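Local atomic coordinates of NADH:ubiquinone oxidoreductase, Na translocating, C subunit (Parabacteroides distasonis, PDB entry 3LWX), a protein that belongs to a family of membrane-associated redox-complex subunits and contains an FMN-binding domain, so it probably binds flavin. Residues K84-L89 with W99-V104; F116-E121 with E128-V133. All blocks are in the same frame, centred on the assembly; numbering follows the deposited sequence.

Contact 1 (K84-L89 with W99-V104); sequences KYIMAL and WGYISV
Tyr85 and Val104, Met87 and Ile102, and Leu89 and Gly100 are the hydrogen-bonded pairs of an antiparallel beta hairpin, made by strands 82-92 and 97-104, the fourth and fifth strands across the six-stranded antiparallel sheet of this protein, whose sequence includes an FMN-binding domain. The bond from Met87 N to Ile102 O, 2.9 Å long, is nearly straight at 167°. Toward the hairpin turn the last bond is poorer: Gly100 N reaches Leu89 O over 3.2 Å at 139°, from well above the carbonyl plane. A water there donates to both Leu89 O and Gly100 O and bridges the strands. Between the paired amides, Ser103 CA and Tyr101 CA turn their hydrogens onto Tyr85 O and Met87 O.

Apolar contacts differ on the two faces. On the face of Met87, the selenomethionine chain bends at its last torsion (chi3 -76°), which swings CE toward Val104, 3.8 Å from its CG1. Leu89 CD2 meets Ile102 CG2 at 4.0 Å, while the rest of the leucine side chain lies over the backbone of Gly100; helix 174-196 covers Leu89 and Met87 from outside.

The other face, against helix 4-23, carries Ile86, Ala88, Tyr101 and Ser103. The methyl of Ala88 approaches the Tyr101 ring obliquely, and CG2 of Ile86 touches the tyrosine CB. Ser103 OG bonds to Ser23 O, and at the end away from the turn Lys84 NZ forms a salt bridge with Asp105 OD1. Next to Ser103 OG, its own CB packs 3.8 Å from Ile86 CG1.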
ATOM      1  N   LYS A  84       1.462 -13.362   1.285  1.00  7.66           N
ATOM      2  CA  LYS A  84       1.406 -11.986   1.777  1.00  6.97           C
ATOM      3  C   LYS A  84       0.398 -11.283   0.873  1.00  7.05           C
ATOM      4  O   LYS A  84       0.473 -11.426  -0.352  1.00  8.28           O
ATOM      5  CB  LYS A  84       2.748 -11.253   1.711  1.00  7.50           C
ATOM      6  CG  LYS A  84       3.892 -11.956   2.409  1.00  8.78           C
ATOM      7  CD  LYS A  84       3.695 -12.073   3.907  1.00  8.43           C
ATOM      8  CE  LYS A  84       4.931 -12.661   4.572  1.00  9.82           C
ATOM      9  NZ  LYS A  84       4.713 -12.923   6.013  1.00 10.85           N
ATOM     10  N   TYR A  85      -0.519 -10.523   1.462  1.00  6.29           N
ATOM     11  CA  TYR A  85      -1.553  -9.832   0.703  1.00  6.12           C
ATOM     12  C   TYR A  85      -1.200  -8.354   0.621  1.00  5.96           C
ATOM     13  O   TYR A  85      -1.110  -7.683   1.649  1.00  6.96           O
ATOM     14  CB  TYR A  85      -2.921 -10.024   1.352  1.00  7.00           C
ATOM     15  CG  TYR A  85      -3.310 -11.478   1.491  1.00  7.06           C
ATOM     16  CD1 TYR A  85      -3.962 -12.151   0.461  1.00  7.75           C
ATOM     17  CD2 TYR A  85      -3.027 -12.185   2.648  1.00  7.89           C
ATOM     18  CE1 TYR A  85      -4.310 -13.481   0.587  1.00  7.78           C
ATOM     19  CE2 TYR A  85      -3.389 -13.527   2.789  1.00  8.62           C
ATOM     20  CZ  TYR A  85      -4.024 -14.164   1.745  1.00  8.32           C
ATOM     21  OH  TYR A  85      -4.400 -15.488   1.881  1.00  9.41           O
ATOM     22  N   ILE A  86      -1.024  -7.867  -0.602  1.00  6.10           N
ATOM     23  CA  ILE A  86      -0.613  -6.493  -0.867  1.00  6.01           C
ATOM     24  C   ILE A  86      -1.824  -5.724  -1.390  1.00  6.05           C
ATOM     25  O   ILE A  86      -2.503  -6.164  -2.336  1.00  7.02           O
ATOM     26  CB  ILE A  86       0.504  -6.432  -1.918  1.00  6.38           C
ATOM     27  CG1 ILE A  86       1.686  -7.318  -1.536  1.00  6.80           C
ATOM     28  CG2 ILE A  86       0.980  -4.986  -2.136  1.00  7.90           C
ATOM     29  CD1 ILE A  86       2.638  -7.611  -2.679  1.00 10.24           C
HETATM   30  N   MSE A  87      -2.108  -4.584  -0.758  1.00  6.01           N
HETATM   31  CA  MSE A  87      -3.254  -3.741  -1.019  1.00  6.11           C
HETATM   32  C   MSE A  87      -2.788  -2.354  -1.425  1.00  5.93           C
HETATM   33  O   MSE A  87      -1.727  -1.897  -1.005  1.00  6.42           O
HETATM   34  CB  MSE A  87      -4.119  -3.682   0.242  1.00  6.33           C
HETATM   35  CG  MSE A  87      -4.730  -5.021   0.581  1.00  7.79           C
HETATM   36 SE   MSE A  87      -5.623  -5.137   2.251  0.75  9.85          SE
HETATM   37  CE  MSE A  87      -4.069  -5.244   3.386  1.00  9.48           C
ATOM     38  N   ALA A  88      -3.582  -1.725  -2.280  1.00  6.40           N
ATOM     39  CA  ALA A  88      -3.260  -0.427  -2.860  1.00  6.72           C
ATOM     40  C   ALA A  88      -3.944   0.710  -2.109  1.00  6.78           C
ATOM     41  O   ALA A  88      -5.145   0.651  -1.817  1.00  8.42           O
ATOM     42  CB  ALA A  88      -3.637  -0.402  -4.329  1.00  7.72           C
ATOM     43  N   LEU A  89      -3.183   1.759  -1.852  1.00  6.72           N
ATOM     44  CA  LEU A  89      -3.610   2.936  -1.139  1.00  6.48           C
ATOM     45  C   LEU A  89      -3.679   4.152  -2.053  1.00  6.69           C
ATOM     46  O   LEU A  89      -2.887   4.303  -2.990  1.00  7.12           O
ATOM     47  CB  LEU A  89      -2.606   3.265  -0.040  1.00  7.01           C
ATOM     48  CG  LEU A  89      -2.239   2.104   0.886  1.00  7.31           C
ATOM     49  CD1 LEU A  89      -1.140   2.549   1.834  1.00  9.24           C
ATOM     50  CD2 LEU A  89      -3.452   1.589   1.637  1.00  8.72           C
ATOM     51  N   TRP A  99      -0.223   8.070  -2.561  1.00  6.69           N
ATOM     52  CA  TRP A  99      -0.609   6.693  -2.849  1.00  6.23           C
ATOM     53  C   TRP A  99       0.396   5.778  -2.162  1.00  6.28           C
ATOM     54  O   TRP A  99       1.307   6.234  -1.476  1.00  6.79           O
ATOM     55  CB  TRP A  99      -0.721   6.412  -4.345  1.00  7.02           C
ATOM     56  CG  TRP A  99       0.521   6.582  -5.172  1.00  7.84           C
ATOM     57  CD1 TRP A  99       1.370   5.602  -5.573  1.00  8.56           C
ATOM     58  CD2 TRP A  99       1.011   7.791  -5.755  1.00  8.28           C
ATOM     59  NE1 TRP A  99       2.361   6.120  -6.352  1.00 10.12           N
ATOM     60  CE2 TRP A  99       2.166   7.464  -6.482  1.00  9.71           C
ATOM     61  CE3 TRP A  99       0.573   9.123  -5.741  1.00  9.09           C
ATOM     62  CZ2 TRP A  99       2.913   8.427  -7.173  1.00 11.85           C
ATOM     63  CZ3 TRP A  99       1.318  10.075  -6.423  1.00 11.02           C
ATOM     64  CH2 TRP A  99       2.471   9.725  -7.124  1.00 12.83           C
ATOM     65  N   GLY A 100       0.249   4.468  -2.330  1.00  6.55           N
ATOM     66  CA  GLY A 100       1.164   3.543  -1.724  1.00  6.90           C
ATOM     67  C   GLY A 100       0.633   2.132  -1.772  1.00  6.14           C
ATOM     68  O   GLY A 100      -0.389   1.856  -2.413  1.00  6.03           O
ATOM     69  N   TYR A 101       1.351   1.254  -1.098  1.00  6.27           N
ATOM     70  CA  TYR A 101       0.983  -0.154  -0.979  1.00  6.52           C
ATOM     71  C   TYR A 101       1.301  -0.612   0.432  1.00  6.01           C
ATOM     72  O   TYR A 101       2.289  -0.164   1.026  1.00  7.07           O
ATOM     73  CB  TYR A 101       1.754  -1.030  -1.992  1.00  6.82           C
ATOM     74  CG  TYR A 101       1.434  -0.623  -3.397  1.00  7.01           C
ATOM     75  CD1 TYR A 101       0.328  -1.143  -4.058  1.00  6.92           C
ATOM     76  CD2 TYR A 101       2.178   0.364  -4.035  1.00  7.45           C
ATOM     77  CE1 TYR A 101      -0.016  -0.696  -5.327  1.00  7.70           C
ATOM     78  CE2 TYR A 101       1.850   0.804  -5.311  1.00  8.19           C
ATOM     79  CZ  TYR A 101       0.732   0.287  -5.944  1.00  7.08           C
ATOM     80  OH  TYR A 101       0.359   0.725  -7.190  1.00  9.32           O
ATOM     81  N   ILE A 102       0.491  -1.518   0.952  1.00  6.15           N
ATOM     82  CA  ILE A 102       0.755  -2.090   2.256  0.80  6.56           C
ATOM     83  C   ILE A 102       0.459  -3.581   2.184  1.00  5.82           C
ATOM     84  O   ILE A 102      -0.521  -3.993   1.555  1.00  6.82           O
ATOM     85  CB  ILE A 102      -0.026  -1.344   3.356  0.80  7.39           C
ATOM     86  CG1 ILE A 102       0.453  -1.727   4.756  0.80  6.44           C
ATOM     87  CG2 ILE A 102      -1.504  -1.570   3.213  0.80  8.47           C
ATOM     88  CD1 ILE A 102      -0.081  -0.777   5.801  0.80  8.79           C
ATOM     89  N   SER A 103       1.339  -4.375   2.784  1.00  5.90           N
ATOM     90  CA  SER A 103       1.169  -5.816   2.757  1.00  6.16           C
ATOM     91  C   SER A 103       0.910  -6.333   4.162  1.00  5.86           C
ATOM     92  O   SER A 103       1.416  -5.786   5.150  1.00  6.63           O
ATOM     93  CB  SER A 103       2.394  -6.525   2.154  1.00  6.75           C
ATOM     94  OG  SER A 103       3.525  -6.425   2.994  1.00  7.40           O
ATOM     95  N   VAL A 104       0.142  -7.416   4.233  1.00  6.17           N
ATOM     96  CA  VAL A 104      -0.105  -8.110   5.473  1.00  6.19           C
ATOM     97  C   VAL A 104       0.295  -9.581   5.358  1.00  6.67           C
ATOM     98  O   VAL A 104       0.343 -10.166   4.267  1.00  7.21           O
ATOM     99  CB  VAL A 104      -1.584  -7.998   5.946  1.00  6.72           C
ATOM    100  CG1 VAL A 104      -1.936  -6.551   6.297  1.00  7.66           C
ATOM    101  CG2 VAL A 104      -2.569  -8.544   4.910  1.00  8.20           C
TER
HETATM  102  O   HOH W   1      -1.614   2.724  -4.916  1.00  7.89           O

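Contact 2 (F116-E121 with E128-V133); sequences FSHQGE and EISKPV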
ATOM      1  N   PHE A 116       5.089   4.301   0.570  1.00  6.09           N
ATOM      2  CA  PHE A 116       4.252   5.470   0.344  1.00  6.11           C
ATOM      3  C   PHE A 116       4.892   6.377  -0.693  1.00  6.88           C
ATOM      4  O   PHE A 116       6.106   6.603  -0.661  1.00  7.82           O
ATOM      5  CB  PHE A 116       4.015   6.248   1.650  1.00  6.86           C
ATOM      6  CG  PHE A 116       3.408   5.409   2.745  1.00  6.76           C
ATOM      7  CD1 PHE A 116       2.056   5.131   2.765  1.00  8.81           C
ATOM      8  CD2 PHE A 116       4.192   4.872   3.739  1.00  8.11           C
ATOM      9  CE1 PHE A 116       1.500   4.345   3.755  1.00  8.91           C
ATOM     10  CE2 PHE A 116       3.638   4.077   4.725  1.00  9.12           C
ATOM     11  CZ  PHE A 116       2.302   3.821   4.727  1.00  8.15           C
ATOM     12  N   SER A 117       4.034   6.964  -1.518  1.00  6.95           N
ATOM     13  CA  SER A 117       4.432   7.839  -2.593  1.00  7.15           C
ATOM     14  C   SER A 117       3.569   9.095  -2.615  1.00  7.45           C
ATOM     15  O   SER A 117       2.506   9.167  -2.000  1.00  7.51           O
ATOM     16  CB  SER A 117       4.308   7.134  -3.939  1.00  8.08           C
ATOM     17  OG  SER A 117       5.213   6.048  -4.040  1.00  8.74           O
ATOM     18  N   HIS A 118       4.023  10.087  -3.372  1.00  7.81           N
ATOM     19  CA  HIS A 118       3.314  11.352  -3.461  1.00  7.85           C
ATOM     20  C   HIS A 118       3.699  12.082  -4.732  1.00  8.72           C
ATOM     21  O   HIS A 118       4.758  11.857  -5.321  1.00  9.55           O
ATOM     22  CB  HIS A 118       3.637  12.239  -2.256  1.00  7.83           C
ATOM     23  CG  HIS A 118       5.088  12.561  -2.159  1.00  8.15           C
ATOM     24  ND1 HIS A 118       5.638  13.689  -2.729  1.00  8.72           N
ATOM     25  CD2 HIS A 118       6.121  11.830  -1.669  1.00  9.52           C
ATOM     26  CE1 HIS A 118       6.946  13.653  -2.553  1.00  9.25           C
ATOM     27  NE2 HIS A 118       7.268  12.533  -1.921  1.00 10.28           N
ATOM     28  N   GLN A 119       2.822  12.982  -5.134  1.00  8.97           N
ATOM     29  CA  GLN A 119       3.015  13.785  -6.337  0.67 10.70           C
ATOM     30  C   GLN A 119       3.891  15.001  -6.136  1.00 10.65           C
ATOM     31  O   GLN A 119       4.689  15.334  -7.003  1.00 12.85           O
ATOM     32  CB  GLN A 119       1.641  14.242  -6.837  0.67 12.08           C
ATOM     33  CG  GLN A 119       1.615  15.093  -8.124  0.67 15.32           C
ATOM     34  CD  GLN A 119       1.776  16.621  -7.951  0.67 20.02           C
ATOM     35  OE1 GLN A 119       2.164  17.306  -8.900  0.67 28.29           O
ATOM     36  NE2 GLN A 119       1.460  17.153  -6.768  0.67 21.44           N
ATOM     37  N   GLY A 120       3.707  15.692  -5.020  1.00  9.93           N
ATOM     38  CA  GLY A 120       4.381  16.967  -4.823  1.00 10.85           C
ATOM     39  C   GLY A 120       4.570  17.425  -3.403  1.00  8.90           C
ATOM     40  O   GLY A 120       4.576  18.632  -3.142  1.00  9.52           O
ATOM     41  N   GLU A 121       4.744  16.476  -2.483  1.00  8.20           N
ATOM     42  CA  GLU A 121       5.015  16.862  -1.095  1.00  7.41           C
ATOM     43  C   GLU A 121       6.441  17.410  -0.958  1.00  7.71           C
ATOM     44  O   GLU A 121       7.305  17.169  -1.798  1.00  8.49           O
ATOM     45  CB  GLU A 121       4.727  15.727  -0.114  1.00  7.19           C
ATOM     46  CG  GLU A 121       3.282  15.196  -0.188  1.00  7.28           C
ATOM     47  CD  GLU A 121       2.241  16.258   0.088  1.00  7.34           C
ATOM     48  OE1 GLU A 121       2.053  16.613   1.277  1.00  8.84           O
ATOM     49  OE2 GLU A 121       1.577  16.709  -0.879  1.00  9.14           O
ATOM     50  N   GLU A 128       8.906  13.069   3.382  1.00  7.35           N
ATOM     51  CA  GLU A 128       9.564  12.057   4.203  1.00  7.90           C
ATOM     52  C   GLU A 128       8.739  10.785   4.354  1.00  7.19           C
ATOM     53  O   GLU A 128       9.280   9.770   4.786  1.00  7.71           O
ATOM     54  CB  GLU A 128       9.892  12.636   5.578  1.00  9.74           C
ATOM     55  CG  GLU A 128      10.990  13.674   5.535  1.00 12.80           C
ATOM     56  CD  GLU A 128      12.350  13.032   5.444  1.00 14.65           C
ATOM     57  OE1 GLU A 128      12.807  12.475   6.459  1.00 24.73           O
ATOM     58  OE2 GLU A 128      12.965  13.062   4.369  1.00 15.84           O
ATOM     59  N   ILE A 129       7.468  10.808   3.969  1.00  6.93           N
ATOM     60  CA  ILE A 129       6.674   9.581   4.022  1.00  6.67           C
ATOM     61  C   ILE A 129       7.230   8.491   3.107  1.00  6.90           C
ATOM     62  O   ILE A 129       6.943   7.322   3.301  1.00  7.32           O
ATOM     63  CB  ILE A 129       5.160   9.797   3.720  1.00  7.09           C
ATOM     64  CG1 ILE A 129       4.926  10.238   2.268  1.00  7.94           C
ATOM     65  CG2 ILE A 129       4.559  10.775   4.741  1.00  8.59           C
ATOM     66  CD1 ILE A 129       3.467  10.333   1.885  1.00  9.19           C
ATOM     67  N   SER A 130       7.980   8.888   2.082  1.00  6.71           N
ATOM     68  CA  SER A 130       8.550   7.944   1.130  1.00  7.49           C
ATOM     69  C   SER A 130       9.846   7.289   1.590  1.00  8.14           C
ATOM     70  O   SER A 130      10.405   6.480   0.866  1.00 10.51           O
ATOM     71  CB  SER A 130       8.764   8.616  -0.229  1.00  7.96           C
ATOM     72  OG  SER A 130       7.533   8.976  -0.812  1.00  9.15           O
ATOM     73  N   LYS A 131      10.287   7.587   2.800  1.00  7.97           N
ATOM     74  CA  LYS A 131      11.539   7.066   3.331  0.80  8.71           C
ATOM     75  C   LYS A 131      11.299   5.895   4.273  1.00  7.87           C
ATOM     76  O   LYS A 131      10.298   5.860   5.004  1.00  8.06           O
ATOM     77  CB  LYS A 131      12.270   8.159   4.117  0.80 10.55           C
ATOM     78  CG  LYS A 131      12.514   9.457   3.379  0.80 15.08           C
ATOM     79  CD  LYS A 131      13.500   9.326   2.242  0.80 19.80           C
ATOM     80  CE  LYS A 131      14.890   8.981   2.748  0.80 22.73           C
ATOM     81  N   PRO A 132      12.244   4.941   4.324  1.00  8.55           N
ATOM     82  CA  PRO A 132      12.086   3.798   5.231  1.00  9.62           C
ATOM     83  C   PRO A 132      11.942   4.176   6.699  1.00  9.43           C
ATOM     84  O   PRO A 132      11.278   3.449   7.445  1.00 10.19           O
ATOM     85  CB  PRO A 132      13.359   2.975   4.999  1.00 11.77           C
ATOM     86  CG  PRO A 132      13.833   3.352   3.672  1.00 12.58           C
ATOM     87  CD  PRO A 132      13.377   4.755   3.393  1.00  9.85           C
ATOM     88  N   VAL A 133      12.548   5.267   7.152  1.00  9.87           N
ATOM     89  CA  VAL A 133      12.402   5.628   8.564  0.50 11.23           C
ATOM     90  C   VAL A 133      10.914   5.782   8.912  1.00 10.33           C
ATOM     91  O   VAL A 133      10.505   5.474  10.036  1.00 11.81           O
ATOM     92  CB  VAL A 133      13.234   6.884   8.935  0.50 13.00           C
ATOM     93  CG1 VAL A 133      12.728   8.111   8.210  0.50 13.87           C
ATOM     94  CG2 VAL A 133      13.226   7.100  10.443  0.50 14.87           C
TER
HETATM   95  O   HOH W   2       7.501   4.782   2.115  1.00  8.04           O
HETATM   96  O   HOH W   3       7.091   9.488  -3.689  0.50 11.20           O
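Ser130 OG is surrounded by a strand carbonyl, a water and the edge of the His118 ring: it donates to Phe116 O over 2.8 Å, accepts from the water 3.0 Å away, and lies 3.3 Å from His118 CD2. The hydroxyl meets the Phe116 carbonyl tilted 34° from its plane. That same water takes the N-H of His118, so the serine reaches the strand twice, once directly and once through solvent. Ser130 CA also turns its hydrogen toward Phe116 O, giving this oxygen a second, weaker contact.

A second water spans the other end of the contact, accepting from Phe116 N and donating to Ile129 O. Ile129 O lies at the edge of the Phe116 ring, near its plane, 3.7 Å from Phe116 CD2.

What meets here is the last strand of the six-stranded antiparallel sheet, 111-118, and the end of a 3-10 segment, through residues 128-130, followed by helix 132-135 with Lys131 at the N-cap position. The 3-10 segment lies beside an outermost strand of the sheet within this chain.

Ile129 supplies the apolar side. With CG1 lodged between its backbone N and carbonyl carbon (chi1 66°), the side chain runs to the strand, and CD1 comes within 4.1 Å of Phe116 CB. Val180 of helix 174-196 touches both Ile129 and Phe116.

On the far side of the His118 ring, ND1 accepts from Glu121 N over 2.9 Å, inside the loop, while the carboxylate of Glu121 is held by Thr176 OG1 and the amides of Leu94 and Trp95.

From the N terminus, contact 1 closes first: the chain runs up strand 82-92, turns, and comes back along 97-104, with nine residues between the two segments. It then passes into strand 111-118, and contact 2 closes a shorter, strand-free loop of six residues onto the end of that strand. The two follow in series and neither encloses the other. They meet where strands 97-104 and 111-118 lie side by side: Trp99 O and Ser117 N are 2.8 Å apart, a probable hydrogen bond, and Leu89 CD1 packs 3.7 Å from Phe116 CE1. Contact 1 thus belongs to the sheet's interior, whereas contact 2 ties its last strand to the 3-10 segment that precedes helix 132-135.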